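Local atomic coordinates of probable 2-phosphosulfolactate phosphatase (Clostridium acetobutylicum, PDB entry 1VR0), a protein that probably catalyses the magnesium-dependent hydrolysis of (2R)-O-phospho-3-sulfolactate to (2R)-3-sulfolactate and phosphate. Residues A[16-21]-A[153-158]; A[37-42]-A[164-169]; A[95-100]-A[223-228]; A[133-138]-A[168-173]. All blocks are in the same frame, centred on the assembly; numbering follows the deposited sequence.

Contact 1: A[16-21]-A[153-158]; sequences DLIISA and VIVNAG. With MG (magnesium ion), chain D.
Ile18 and Val153 meet on one face of the sheet, their side chains crossing at a slant with Ile18 CD1 3.6 Å from Val153 CG2. The extended Ile18 chain (chi2 173°) carries its end methyl back along the strand to Val153, two residues before its bridge partner Val155, which it approaches only loosely. On the opposite face lie Leu17 and Ile154, both resting against helix 165-181. Farther along, Asn156 turns its amide over the end of strand 13-18, with OD1 3.8 Å from Leu17 CG. That oxygen is hydrogen-bonded to Ser171 OG in helix 165-181, and ND2 donates to a water that in turn donates to Ile19 O, 2.7 Å from the water oxygen. The two ends of the amide thus have separate partners, which should fix its flip. Between these side chains run the backbones of two neighbouring parallel strands, 13-18 and 152-156, in the larger sheet of an alpha/beta fold, their local axes 18° apart. Ile154 N donates to Asp16 O, Ile18 N to Ile154 O at 2.8 Å, and Asn156 N to Ile18 O at 2.9 Å. Strand 33-37 flanks 152-156 on its other edge. Beyond the last strand bond both chains turn, yet Ala21 N still reaches Ala157 O at 3.0 Å. The next carbonyl, Gly158 O, binds the magnesium ion at 2.5 Å, alongside two waters and the carboxylates of Asp38 and Asp167.

Contact 2: A[37-42]-A[164-169]; sequences IDMLRA and SIDDFI. With MG (magnesium ion), chain D; 3SL ((2R)-3-sulfolactic acid), chain E.
The magnesium site of the phosphatase is closed between Asp38 and Asp167, which ligate the ion from a loop and from a helix start. Asp38 OD1 binds it at 2.1 Å and Asp167 OD2 at 2.4 Å, the two carboxylate planes standing 60° apart; Gly158 O and two waters are the other ligands. Asp38 reaches the metal because CG is swung anti to its backbone N (chi1 -172°). The second oxygen of Asp167, OD1, accepts from the backbone N of Met39, a selenomethionine, at 3.0 Å, nearly along its C-O axis, and also from a metal-bound water. That water donates to Asp166 OD2 as well, at 2.7 Å, and accepts from Leu40 N, so its orientation is closely defined. Asp166 is steadied in turn by Ser164 OG, which donates to OD1 at 2.6 Å. Beside it the Met39 selenium lies 3.4 Å from Asp166 O. After a cis peptide, Arg41 turns away from the helix and offers the edge of its guanidinium to the sulfonate of the bound sulfolactate, NH1 donating to O3S at 3.0 Å. The loop leaves strand 33-37, which pairs with 152-156 through Ile37, and leads into helix 42-51. Facing it is the N-terminal turn of helix 165-181, where Ile165 N is hydrogen-bonded to Asp189 of the second subunit.

Contact 3: A[95-100]-A[223-228]; sequences NSPMEY and KKDFEY. With 3SL ((2R)-3-sulfolactic acid), chain E.
An ST turn at Ser96, on the sulfolactate side of the fold, docks on helix 223-229 through Asp225. Ser96 OG, set anti to its own backbone N (chi1 167°), donates to Asp225 OD1 at only 2.5 Å, meeting it on the syn side and 16° out of the carboxylate plane. The same hydroxyl accepts from Met98 N at 3.3 Å, the bond that closes the turn. Asp225 OD2 forms a salt bridge with Arg41, whose guanidinium grips the bound sulfonate, so Asp225 acts as a second-shell residue holding both Arg41 and the loop. One residue before the turn, Asn95 ND2 donates directly to O3S of the ligand at 2.9 Å. The backbone of the turn is tied again from within: Ser96 N donates to Glu99 OE2 on the anti lone pair of that oxygen. Apolar packing continues along the helix. Pro97 and Tyr228 slide past each other, with CB 3.5 Å from CE2, while the tyrosine hydroxyl is hydrogen-bonded to Thr48 in helix 42-51, which also lies under Pro97. Met98, an exposed selenomethionine, bends at chi2 and chi3 and so folds back over the helix. Its selenium sits over one face of the Tyr228 ring in a Met-aromatic contact, 4.3 Å from the centroid and 27° off the ring normal. The Met98 and Lys224 side chains cross at about a right angle, with Met98 CE 3.4 Å from Lys224 CB.

Contact 4: A[133-138]-A[168-173]; sequences GSVLNG and FICSGY
Cys170 pushes its sulfur into the start of the loop 133-138, and this is the tight part of the contact. SG lies 3.5 Å from Val135 N and 3.6 Å from Ser134 C, against the peptide linking the two residues, while Val135 CG2 flanks it at 3.7 Å. With SG anti to the Cys170 backbone N (chi1 -176°), the thiol extends from the helix straight at the loop. One helical turn later the fit is looser. Tyr173 also extends toward the loop, but only its CE2 corner touches: Val135 O lies at the ring edge, near its plane, 3.6 Å from CE2, and Val135 CG1 is as far as 4.2 Å from the same atom. Gly138, with no side chain, lets the ring in from the other end of the turn, its CA 3.8 Å from CE2. No hydrogen bond spans the two segments, and neither part faces solvent, since all five touching residues are buried. The loop is held in part by its own type I turn from Val135 to Gly138, with a weak bond from Gly138 N to Val135 O, and in part by Asn137 ND2, which is hydrogen-bonded to the backbone oxygens of Ile132 and Leu237. The Tyr173 ring also meets that of Tyr198 in helix 189-199. Here the turn between strand 129-133 and helix 138-148 packs on helix 165-181; that strand and helix, with parallel strand 152-156 following, make up a beta-alpha-beta crossover that passes strand 33-37 in the sheet.

Overall arrangement
Contacts 1, 2 and 4 cluster at the C-terminal ends of parallel strands in the larger sheet, with centres 8 to 12 Å apart, and helix 165-181 draws them together: contacts 2 and 4 share Phe168 and Ile169 on it, and Asn156 of contact 1 bonds to its Ser171. Contacts 1 and 2 supply the three protein ligands of the magnesium ion between them. Contact 3 lies about 22 Å from contact 1, centre to centre, across the middle of the chain, yet joins contact 2 through the Arg41-Asp225 salt bridge and the shared sulfolactate. First segments run 16-21, 37-42, 95-100, 133-138; their partners follow from 153 on, so distant parts of the chain meet in contacts 1 to 3 around metal and ligand.

Contact 1: A[16-21]-A[153-158]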
loop_
_atom_site.group_PDB
_atom_site.type_symbol
_atom_site.label_atom_id
_atom_site.label_comp_id
_atom_site.label_asym_id
_atom_site.label_seq_id
_atom_site.Cartn_x
_atom_site.Cartn_y
_atom_site.Cartn_z
ATOM N N ASP A 16 4.719 2.701 10.987
ATOM C CA ASP A 16 3.732 2.370 9.965
ATOM C C ASP A 16 4.053 3.172 8.719
ATOM O O ASP A 16 4.887 4.068 8.751
ATOM C CB ASP A 16 2.319 2.729 10.456
ATOM C CG ASP A 16 1.201 1.995 9.696
ATOM O OD1 ASP A 16 1.443 1.108 8.829
ATOM O OD2 ASP A 16 0.025 2.293 10.006
ATOM N N LEU A 17 3.343 2.863 7.642
ATOM C CA LEU A 17 3.511 3.553 6.374
ATOM C C LEU A 17 2.144 3.717 5.703
ATOM O O LEU A 17 1.330 2.794 5.708
ATOM C CB LEU A 17 4.447 2.757 5.487
ATOM C CG LEU A 17 4.772 3.394 4.151
ATOM C CD1 LEU A 17 6.190 2.980 3.769
ATOM C CD2 LEU A 17 3.795 2.998 3.047
ATOM N N ILE A 18 1.904 4.903 5.148
ATOM C CA ILE A 18 0.719 5.180 4.381
ATOM C C ILE A 18 1.197 5.410 2.942
ATOM O O ILE A 18 2.165 6.128 2.710
ATOM C CB ILE A 18 0.038 6.386 4.924
ATOM C CG1 ILE A 18 -0.581 6.026 6.279
ATOM C CG2 ILE A 18 -0.989 6.888 3.942
ATOM C CD1 ILE A 18 -1.175 7.190 7.048
ATOM N N ILE A 19 0.509 4.809 1.986
ATOM C CA ILE A 19 1.015 4.705 0.636
ATOM C C ILE A 19 0.705 5.905 -0.288
ATOM O O ILE A 19 1.273 5.964 -1.380
ATOM C CB ILE A 19 0.509 3.425 -0.045
ATOM C CG1 ILE A 19 -1.031 3.421 -0.118
ATOM C CG2 ILE A 19 1.012 2.201 0.704
ATOM C CD1 ILE A 19 -1.577 2.565 -1.285
ATOM N N SER A 20 -0.170 6.829 0.123
ATOM C CA SER A 20 -0.485 7.968 -0.724
ATOM C C SER A 20 -1.314 9.001 0.016
ATOM O O SER A 20 -1.995 8.670 0.973
ATOM C CB SER A 20 -1.263 7.522 -1.977
ATOM O OG SER A 20 -2.655 7.821 -1.881
ATOM N N ALA A 21 -1.284 10.236 -0.479
ATOM C CA ALA A 21 -2.116 11.329 0.052
ATOM C C ALA A 21 -3.623 11.009 0.089
ATOM O O ALA A 21 -4.329 11.501 0.964
ATOM C CB ALA A 21 -1.864 12.610 -0.751
ATOM N N VAL A 153 4.407 7.253 11.797
ATOM C CA VAL A 153 3.797 6.875 10.546
ATOM C C VAL A 153 4.513 7.633 9.437
ATOM O O VAL A 153 4.704 8.833 9.503
ATOM C CB VAL A 153 2.263 7.082 10.526
ATOM C CG1 VAL A 153 1.894 8.499 10.822
ATOM C CG2 VAL A 153 1.706 6.710 9.175
ATOM N N ILE A 154 4.939 6.905 8.416
ATOM C CA ILE A 154 5.596 7.502 7.258
ATOM C C ILE A 154 4.573 7.680 6.170
ATOM O O ILE A 154 4.018 6.719 5.649
ATOM C CB ILE A 154 6.775 6.649 6.846
ATOM C CG1 ILE A 154 7.814 6.751 7.956
ATOM C CG2 ILE A 154 7.406 7.175 5.580
ATOM C CD1 ILE A 154 8.866 5.738 7.816
ATOM N N VAL A 155 4.275 8.937 5.878
ATOM C CA VAL A 155 3.173 9.285 4.982
ATOM C C VAL A 155 3.754 9.556 3.603
ATOM O O VAL A 155 4.327 10.604 3.383
ATOM C CB VAL A 155 2.409 10.519 5.493
ATOM C CG1 VAL A 155 1.201 10.830 4.612
ATOM C CG2 VAL A 155 1.982 10.325 6.926
ATOM N N ASN A 156 3.659 8.580 2.706
ATOM C CA ASN A 156 4.042 8.778 1.310
ATOM C C ASN A 156 3.022 9.677 0.626
ATOM O O ASN A 156 1.831 9.464 0.770
ATOM C CB ASN A 156 4.076 7.427 0.577
ATOM C CG ASN A 156 5.163 6.511 1.101
ATOM O OD1 ASN A 156 5.546 6.600 2.255
ATOM N ND2 ASN A 156 5.688 5.666 0.249
ATOM N N ALA A 157 3.465 10.693 -0.096
ATOM C CA ALA A 157 2.523 11.510 -0.870
ATOM C C ALA A 157 2.014 10.690 -2.056
ATOM O O ALA A 157 0.857 10.799 -2.445
ATOM C CB ALA A 157 3.165 12.775 -1.341
ATOM N N GLY A 158 2.878 9.824 -2.592
ATOM C CA GLY A 158 2.560 9.058 -3.795
ATOM C C GLY A 158 2.505 10.016 -4.969
ATOM O O GLY A 158 3.042 11.128 -4.880
HETATM MG MG MG D . 5.498 11.690 -4.738
HETATM O O HOH W 1 3.831 5.782 -2.235
HETATM O O HOH W 2 8.029 11.733 -4.951
HETATM O O HOH W 3 5.859 10.754 -7.004
#

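Contact 2: A[37-42]-A[164-169]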
loop_
_atom_site.group_PDB
_atom_site.type_symbol
_atom_site.label_atom_id
_atom_site.label_comp_id
_atom_site.label_asym_id
_atom_site.label_seq_id
_atom_site.Cartn_x
_atom_site.Cartn_y
_atom_site.Cartn_z
ATOM N N ILE A 37 6.712 12.312 2.926
ATOM C CA ILE A 37 7.674 12.106 1.843
ATOM C C ILE A 37 7.076 12.360 0.460
ATOM O O ILE A 37 6.080 11.764 0.078
ATOM C CB ILE A 37 8.291 10.702 1.952
ATOM C CG1 ILE A 37 9.123 10.636 3.240
ATOM C CG2 ILE A 37 9.211 10.408 0.800
ATOM C CD1 ILE A 37 9.453 9.240 3.658
ATOM N N ASP A 38 7.686 13.285 -0.270
ATOM C CA ASP A 38 7.409 13.472 -1.709
ATOM C C ASP A 38 8.771 13.768 -2.369
ATOM O O ASP A 38 9.078 14.909 -2.698
ATOM C CB ASP A 38 6.405 14.622 -1.926
ATOM C CG ASP A 38 5.927 14.730 -3.360
ATOM O OD1 ASP A 38 5.624 13.693 -3.958
ATOM O OD2 ASP A 38 5.819 15.844 -3.925
HETATM N N MSE A 39 9.607 12.751 -2.538
HETATM C CA MSE A 39 11.025 13.014 -2.837
HETATM C C MSE A 39 11.265 13.596 -4.226
HETATM O O MSE A 39 12.289 14.278 -4.462
HETATM C CB MSE A 39 11.888 11.769 -2.631
HETATM C CG MSE A 39 11.468 10.607 -3.470
HETATM SE SE MSE A 39 12.920 9.310 -3.825
HETATM C CE MSE A 39 14.272 10.541 -4.533
ATOM N N LEU A 40 10.337 13.336 -5.140
ATOM C CA LEU A 40 10.453 13.882 -6.489
ATOM C C LEU A 40 9.217 14.686 -6.744
ATOM O O LEU A 40 8.311 14.190 -7.446
ATOM C CB LEU A 40 10.569 12.757 -7.529
ATOM C CG LEU A 40 11.942 12.085 -7.504
ATOM C CD1 LEU A 40 12.007 10.827 -8.401
ATOM C CD2 LEU A 40 13.040 13.042 -7.881
ATOM N N ARG A 41 9.148 15.933 -6.246
ATOM C CA ARG A 41 10.270 16.714 -5.708
ATOM C C ARG A 41 9.948 17.586 -4.501
ATOM O O ARG A 41 10.874 18.159 -3.916
ATOM C CB ARG A 41 10.844 17.645 -6.792
ATOM C CG ARG A 41 11.479 16.945 -7.994
ATOM C CD ARG A 41 11.683 17.910 -9.151
ATOM N NE ARG A 41 10.411 18.319 -9.769
ATOM C CZ ARG A 41 10.265 19.347 -10.608
ATOM N NH1 ARG A 41 9.077 19.635 -11.108
ATOM N NH2 ARG A 41 11.298 20.089 -10.965
ATOM N N ALA A 42 8.681 17.675 -4.097
ATOM C CA ALA A 42 8.253 18.673 -3.075
ATOM C C ALA A 42 9.031 18.658 -1.749
ATOM O O ALA A 42 9.428 19.707 -1.284
ATOM C CB ALA A 42 6.763 18.585 -2.780
ATOM N N SER A 164 3.615 5.074 -4.968
ATOM C CA SER A 164 4.721 5.431 -5.848
ATOM C C SER A 164 6.025 4.879 -5.298
ATOM O O SER A 164 6.375 5.084 -4.129
ATOM C CB SER A 164 4.814 6.939 -5.981
ATOM O OG SER A 164 5.404 7.290 -7.216
ATOM N N ILE A 165 6.743 4.170 -6.160
ATOM C CA ILE A 165 8.014 3.534 -5.794
ATOM C C ILE A 165 9.068 4.489 -5.230
ATOM O O ILE A 165 9.804 4.113 -4.328
ATOM C CB ILE A 165 8.575 2.728 -6.984
ATOM C CG1 ILE A 165 7.919 1.341 -6.987
ATOM C CG2 ILE A 165 10.078 2.608 -6.905
ATOM C CD1 ILE A 165 8.171 0.502 -8.204
ATOM N N ASP A 166 9.144 5.712 -5.749
ATOM C CA ASP A 166 10.119 6.704 -5.214
ATOM C C ASP A 166 9.847 6.973 -3.726
ATOM O O ASP A 166 10.748 6.856 -2.878
ATOM C CB ASP A 166 10.118 8.031 -6.021
ATOM C CG ASP A 166 8.718 8.595 -6.263
ATOM O OD1 ASP A 166 7.704 7.891 -6.085
ATOM O OD2 ASP A 166 8.615 9.761 -6.656
ATOM N N ASP A 167 8.608 7.305 -3.386
ATOM C CA ASP A 167 8.316 7.646 -2.005
ATOM C C ASP A 167 8.481 6.404 -1.113
ATOM O O ASP A 167 8.879 6.504 0.017
ATOM C CB ASP A 167 6.911 8.282 -1.866
ATOM C CG ASP A 167 6.826 9.662 -2.549
ATOM O OD1 ASP A 167 7.865 10.317 -2.635
ATOM O OD2 ASP A 167 5.752 10.100 -2.999
ATOM N N PHE A 168 8.188 5.234 -1.649
ATOM C CA PHE A 168 8.207 4.004 -0.891
ATOM C C PHE A 168 9.635 3.605 -0.543
ATOM O O PHE A 168 9.919 3.247 0.607
ATOM C CB PHE A 168 7.533 2.912 -1.712
ATOM C CG PHE A 168 7.196 1.635 -0.944
ATOM C CD1 PHE A 168 6.181 1.620 -0.001
ATOM C CD2 PHE A 168 7.839 0.433 -1.237
ATOM C CE1 PHE A 168 5.849 0.437 0.681
ATOM C CE2 PHE A 168 7.503 -0.735 -0.564
ATOM C CZ PHE A 168 6.498 -0.730 0.391
ATOM N N ILE A 169 10.551 3.675 -1.513
ATOM C CA ILE A 169 11.923 3.275 -1.235
ATOM C C ILE A 169 12.575 4.272 -0.288
ATOM O O ILE A 169 13.402 3.913 0.553
ATOM C CB ILE A 169 12.757 3.075 -2.520
ATOM C CG1 ILE A 169 14.109 2.414 -2.177
ATOM C CG2 ILE A 169 12.959 4.361 -3.285
ATOM C CD1 ILE A 169 14.832 1.773 -3.398
HETATM MG MG MG D . 5.498 11.690 -4.738
HETATM O O11 3SL E . 3.471 15.222 -11.631
HETATM C C1 3SL E . 4.628 15.684 -11.568
HETATM O O12 3SL E . 5.516 15.533 -12.445
HETATM C C2 3SL E . 4.950 16.467 -10.352
HETATM O O2 3SL E . 4.351 15.791 -9.250
HETATM C C3 3SL E . 6.459 16.566 -10.255
HETATM S S 3SL E . 6.945 17.205 -8.801
HETATM O O3S 3SL E . 7.279 18.630 -8.972
HETATM O O1S 3SL E . 6.055 16.858 -7.641
HETATM O O2S 3SL E . 8.266 16.640 -8.502
HETATM O O HOH W 2 8.029 11.733 -4.951
HETATM O O HOH W 3 5.859 10.754 -7.004
#

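Contact 3: A[95-100]-A[223-228]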
loop_
_atom_site.group_PDB
_atom_site.type_symbol
_atom_site.label_atom_id
_atom_site.label_comp_id
_atom_site.label_asym_id
_atom_site.label_seq_id
_atom_site.Cartn_x
_atom_site.Cartn_y
_atom_site.Cartn_z
ATOM N N ASN A 95 9.401 23.717 -9.247
ATOM C CA ASN A 95 9.579 22.750 -8.158
ATOM C C ASN A 95 10.906 21.970 -8.258
ATOM O O ASN A 95 11.027 20.843 -7.794
ATOM C CB ASN A 95 8.363 21.808 -8.050
ATOM C CG ASN A 95 8.180 21.302 -6.660
ATOM O OD1 ASN A 95 8.191 22.091 -5.727
ATOM N ND2 ASN A 95 8.074 20.000 -6.486
ATOM N N SER A 96 11.906 22.624 -8.833
ATOM C CA SER A 96 13.258 22.092 -8.883
ATOM C C SER A 96 14.009 22.558 -7.668
ATOM O O SER A 96 14.094 23.738 -7.450
ATOM C CB SER A 96 13.994 22.612 -10.106
ATOM O OG SER A 96 15.358 22.323 -9.944
ATOM N N PRO A 97 14.571 21.637 -6.883
ATOM C CA PRO A 97 15.391 22.060 -5.746
ATOM C C PRO A 97 16.566 22.981 -6.079
ATOM O O PRO A 97 16.903 23.815 -5.232
ATOM C CB PRO A 97 15.898 20.734 -5.153
ATOM C CG PRO A 97 14.973 19.741 -5.584
ATOM C CD PRO A 97 14.469 20.177 -6.953
HETATM N N MSE A 98 17.153 22.885 -7.280
HETATM C CA MSE A 98 18.309 23.736 -7.637
HETATM C C MSE A 98 18.039 25.197 -7.724
HETATM O O MSE A 98 18.965 25.982 -7.605
HETATM C CB MSE A 98 18.946 23.359 -8.966
HETATM C CG MSE A 98 20.100 22.411 -8.762
HETATM SE SE MSE A 98 19.325 20.655 -8.408
HETATM C CE MSE A 98 19.165 20.166 -10.439
ATOM N N GLU A 99 16.800 25.573 -7.985
ATOM C CA GLU A 99 16.501 26.975 -8.145
ATOM C C GLU A 99 16.314 27.703 -6.806
ATOM O O GLU A 99 16.316 28.937 -6.779
ATOM C CB GLU A 99 15.375 27.194 -9.171
ATOM C CG GLU A 99 13.966 26.791 -8.814
ATOM C CD GLU A 99 13.092 26.559 -10.077
ATOM O OE1 GLU A 99 13.058 27.403 -10.995
ATOM O OE2 GLU A 99 12.425 25.504 -10.151
ATOM N N TYR A 100 16.274 26.946 -5.703
ATOM C CA TYR A 100 16.151 27.508 -4.360
ATOM C C TYR A 100 17.498 27.623 -3.686
ATOM O O TYR A 100 17.718 27.088 -2.587
ATOM C CB TYR A 100 15.172 26.684 -3.513
ATOM C CG TYR A 100 13.802 26.662 -4.119
ATOM C CD1 TYR A 100 12.883 27.654 -3.807
ATOM C CD2 TYR A 100 13.429 25.671 -5.050
ATOM C CE1 TYR A 100 11.605 27.662 -4.376
ATOM C CE2 TYR A 100 12.166 25.680 -5.629
ATOM C CZ TYR A 100 11.255 26.686 -5.281
ATOM O OH TYR A 100 10.000 26.766 -5.841
ATOM N N LYS A 223 16.412 15.199 -15.413
ATOM C CA LYS A 223 17.517 14.317 -15.035
ATOM C C LYS A 223 18.369 14.895 -13.889
ATOM O O LYS A 223 18.683 14.181 -12.941
ATOM C CB LYS A 223 18.392 14.045 -16.256
ATOM C CG LYS A 223 19.353 12.887 -16.055
ATOM C CD LYS A 223 20.397 12.806 -17.167
ATOM C CE LYS A 223 21.331 11.606 -16.954
ATOM N NZ LYS A 223 22.509 11.638 -17.896
ATOM N N LYS A 224 18.702 16.185 -13.965
ATOM C CA LYS A 224 19.472 16.859 -12.909
ATOM C C LYS A 224 18.760 16.794 -11.560
ATOM O O LYS A 224 19.394 16.504 -10.550
ATOM C CB LYS A 224 19.720 18.332 -13.225
ATOM C CG LYS A 224 20.339 18.626 -14.576
ATOM C CD LYS A 224 21.791 18.970 -14.467
ATOM C CE LYS A 224 22.388 19.399 -15.829
ATOM N NZ LYS A 224 22.169 20.843 -16.104
ATOM N N ASP A 225 17.465 17.113 -11.535
ATOM C CA ASP A 225 16.715 17.076 -10.273
ATOM C C ASP A 225 16.682 15.652 -9.729
ATOM O O ASP A 225 16.842 15.443 -8.531
ATOM C CB ASP A 225 15.274 17.577 -10.439
ATOM C CG ASP A 225 15.159 19.090 -10.616
ATOM O OD1 ASP A 225 16.084 19.905 -10.281
ATOM O OD2 ASP A 225 14.079 19.482 -11.088
ATOM N N PHE A 226 16.477 14.679 -10.622
ATOM C CA PHE A 226 16.440 13.260 -10.241
ATOM C C PHE A 226 17.755 12.816 -9.551
ATOM O O PHE A 226 17.733 12.179 -8.504
ATOM C CB PHE A 226 16.141 12.368 -11.470
ATOM C CG PHE A 226 16.438 10.915 -11.244
ATOM C CD1 PHE A 226 15.634 10.156 -10.443
ATOM C CD2 PHE A 226 17.563 10.315 -11.813
ATOM C CE1 PHE A 226 15.927 8.818 -10.192
ATOM C CE2 PHE A 226 17.865 8.959 -11.571
ATOM C CZ PHE A 226 17.040 8.216 -10.753
ATOM N N GLU A 227 18.896 13.158 -10.143
ATOM C CA GLU A 227 20.164 12.732 -9.568
ATOM C C GLU A 227 20.403 13.413 -8.228
ATOM O O GLU A 227 20.982 12.814 -7.314
ATOM C CB GLU A 227 21.344 13.084 -10.469
ATOM C CG GLU A 227 21.154 12.768 -11.932
ATOM C CD GLU A 227 21.931 11.572 -12.383
ATOM O OE1 GLU A 227 22.905 11.809 -13.123
ATOM O OE2 GLU A 227 21.561 10.421 -12.007
ATOM N N TYR A 228 19.997 14.674 -8.134
ATOM C CA TYR A 228 20.179 15.447 -6.930
ATOM C C TYR A 228 19.332 14.867 -5.784
ATOM O O TYR A 228 19.836 14.635 -4.689
ATOM C CB TYR A 228 19.832 16.926 -7.200
ATOM C CG TYR A 228 19.800 17.749 -5.956
ATOM C CD1 TYR A 228 20.973 18.260 -5.416
ATOM C CD2 TYR A 228 18.616 17.963 -5.269
ATOM C CE1 TYR A 228 20.965 19.000 -4.237
ATOM C CE2 TYR A 228 18.595 18.698 -4.084
ATOM C CZ TYR A 228 19.775 19.219 -3.586
ATOM O OH TYR A 228 19.785 19.964 -2.434
HETATM O O11 3SL E . 3.471 15.222 -11.631
HETATM C C1 3SL E . 4.628 15.684 -11.568
HETATM O O12 3SL E . 5.516 15.533 -12.445
HETATM C C2 3SL E . 4.950 16.467 -10.352
HETATM O O2 3SL E . 4.351 15.791 -9.250
HETATM C C3 3SL E . 6.459 16.566 -10.255
HETATM S S 3SL E . 6.945 17.205 -8.801
HETATM O O3S 3SL E . 7.279 18.630 -8.972
HETATM O O1S 3SL E . 6.055 16.858 -7.641
HETATM O O2S 3SL E . 8.266 16.640 -8.502
#

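Contact 4: A[133-138]-A[168-173]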
loop_
_atom_site.group_PDB
_atom_site.type_symbol
_atom_site.label_atom_id
_atom_site.label_comp_id
_atom_site.label_asym_id
_atom_site.label_seq_id
_atom_site.Cartn_x
_atom_site.Cartn_y
_atom_site.Cartn_z
ATOM N N GLY A 133 10.527 14.786 5.222
ATOM C CA GLY A 133 11.613 13.877 4.921
ATOM C C GLY A 133 11.858 13.661 3.451
ATOM O O GLY A 133 10.977 13.838 2.611
ATOM N N SER A 134 13.088 13.275 3.150
ATOM C CA SER A 134 13.538 13.080 1.775
ATOM C C SER A 134 14.780 12.240 1.873
ATOM O O SER A 134 15.301 12.013 2.986
ATOM C CB SER A 134 13.867 14.435 1.141
ATOM O OG SER A 134 14.934 15.114 1.828
ATOM N N VAL A 135 15.308 11.828 0.732
ATOM C CA VAL A 135 16.618 11.150 0.734
ATOM C C VAL A 135 17.697 12.057 1.303
ATOM O O VAL A 135 18.594 11.611 2.024
ATOM C CB VAL A 135 17.027 10.655 -0.693
ATOM C CG1 VAL A 135 18.338 9.874 -0.663
ATOM C CG2 VAL A 135 15.965 9.770 -1.247
ATOM N N LEU A 136 17.598 13.334 0.967
ATOM C CA LEU A 136 18.627 14.315 1.324
ATOM C C LEU A 136 18.818 14.448 2.823
ATOM O O LEU A 136 19.930 14.666 3.262
ATOM C CB LEU A 136 18.250 15.686 0.771
ATOM C CG LEU A 136 18.046 15.801 -0.728
ATOM C CD1 LEU A 136 17.228 17.053 -1.032
ATOM C CD2 LEU A 136 19.393 15.804 -1.414
ATOM N N ASN A 137 17.734 14.351 3.599
ATOM C CA ASN A 137 17.829 14.458 5.060
ATOM C C ASN A 137 17.385 13.207 5.822
ATOM O O ASN A 137 17.043 13.278 7.003
ATOM C CB ASN A 137 17.092 15.708 5.565
ATOM C CG ASN A 137 15.590 15.594 5.474
ATOM O OD1 ASN A 137 15.069 14.720 4.801
ATOM N ND2 ASN A 137 14.888 16.478 6.163
ATOM N N GLY A 138 17.449 12.063 5.153
ATOM C CA GLY A 138 17.006 10.787 5.717
ATOM C C GLY A 138 17.629 10.446 7.051
ATOM O O GLY A 138 16.918 10.177 8.004
ATOM N N PHE A 168 8.188 5.234 -1.649
ATOM C CA PHE A 168 8.207 4.004 -0.891
ATOM C C PHE A 168 9.635 3.605 -0.543
ATOM O O PHE A 168 9.919 3.247 0.607
ATOM C CB PHE A 168 7.533 2.912 -1.712
ATOM C CG PHE A 168 7.196 1.635 -0.944
ATOM C CD1 PHE A 168 6.181 1.620 -0.001
ATOM C CD2 PHE A 168 7.839 0.433 -1.237
ATOM C CE1 PHE A 168 5.849 0.437 0.681
ATOM C CE2 PHE A 168 7.503 -0.735 -0.564
ATOM C CZ PHE A 168 6.498 -0.730 0.391
ATOM N N ILE A 169 10.551 3.675 -1.513
ATOM C CA ILE A 169 11.923 3.275 -1.235
ATOM C C ILE A 169 12.575 4.272 -0.288
ATOM O O ILE A 169 13.402 3.913 0.553
ATOM C CB ILE A 169 12.757 3.075 -2.520
ATOM C CG1 ILE A 169 14.109 2.414 -2.177
ATOM C CG2 ILE A 169 12.959 4.361 -3.285
ATOM C CD1 ILE A 169 14.832 1.773 -3.398
ATOM N N CYS A 170 12.201 5.538 -0.437
ATOM C CA CYS A 170 12.710 6.585 0.424
ATOM C C CYS A 170 12.232 6.337 1.844
ATOM O O CYS A 170 13.006 6.489 2.762
ATOM C CB CYS A 170 12.233 7.940 -0.063
ATOM S SG CYS A 170 12.944 9.294 0.908
ATOM N N SER A 171 10.973 5.909 2.008
ATOM C CA SER A 171 10.485 5.472 3.326
ATOM C C SER A 171 11.349 4.378 3.905
ATOM O O SER A 171 11.706 4.404 5.064
ATOM C CB SER A 171 9.086 4.921 3.257
ATOM O OG SER A 171 8.179 5.848 2.695
ATOM N N GLY A 172 11.668 3.399 3.078
ATOM C CA GLY A 172 12.518 2.286 3.458
ATOM C C GLY A 172 13.888 2.706 3.916
ATOM O O GLY A 172 14.399 2.167 4.883
ATOM N N TYR A 173 14.482 3.655 3.208
ATOM C CA TYR A 173 15.782 4.168 3.581
ATOM C C TYR A 173 15.742 4.769 4.966
ATOM O O TYR A 173 16.653 4.535 5.789
ATOM C CB TYR A 173 16.219 5.224 2.568
ATOM C CG TYR A 173 17.380 6.061 2.977
ATOM C CD1 TYR A 173 18.576 5.483 3.387
ATOM C CD2 TYR A 173 17.310 7.453 2.894
ATOM C CE1 TYR A 173 19.662 6.279 3.713
ATOM C CE2 TYR A 173 18.384 8.240 3.219
ATOM C CZ TYR A 173 19.553 7.659 3.632
ATOM O OH TYR A 173 20.622 8.485 3.970
#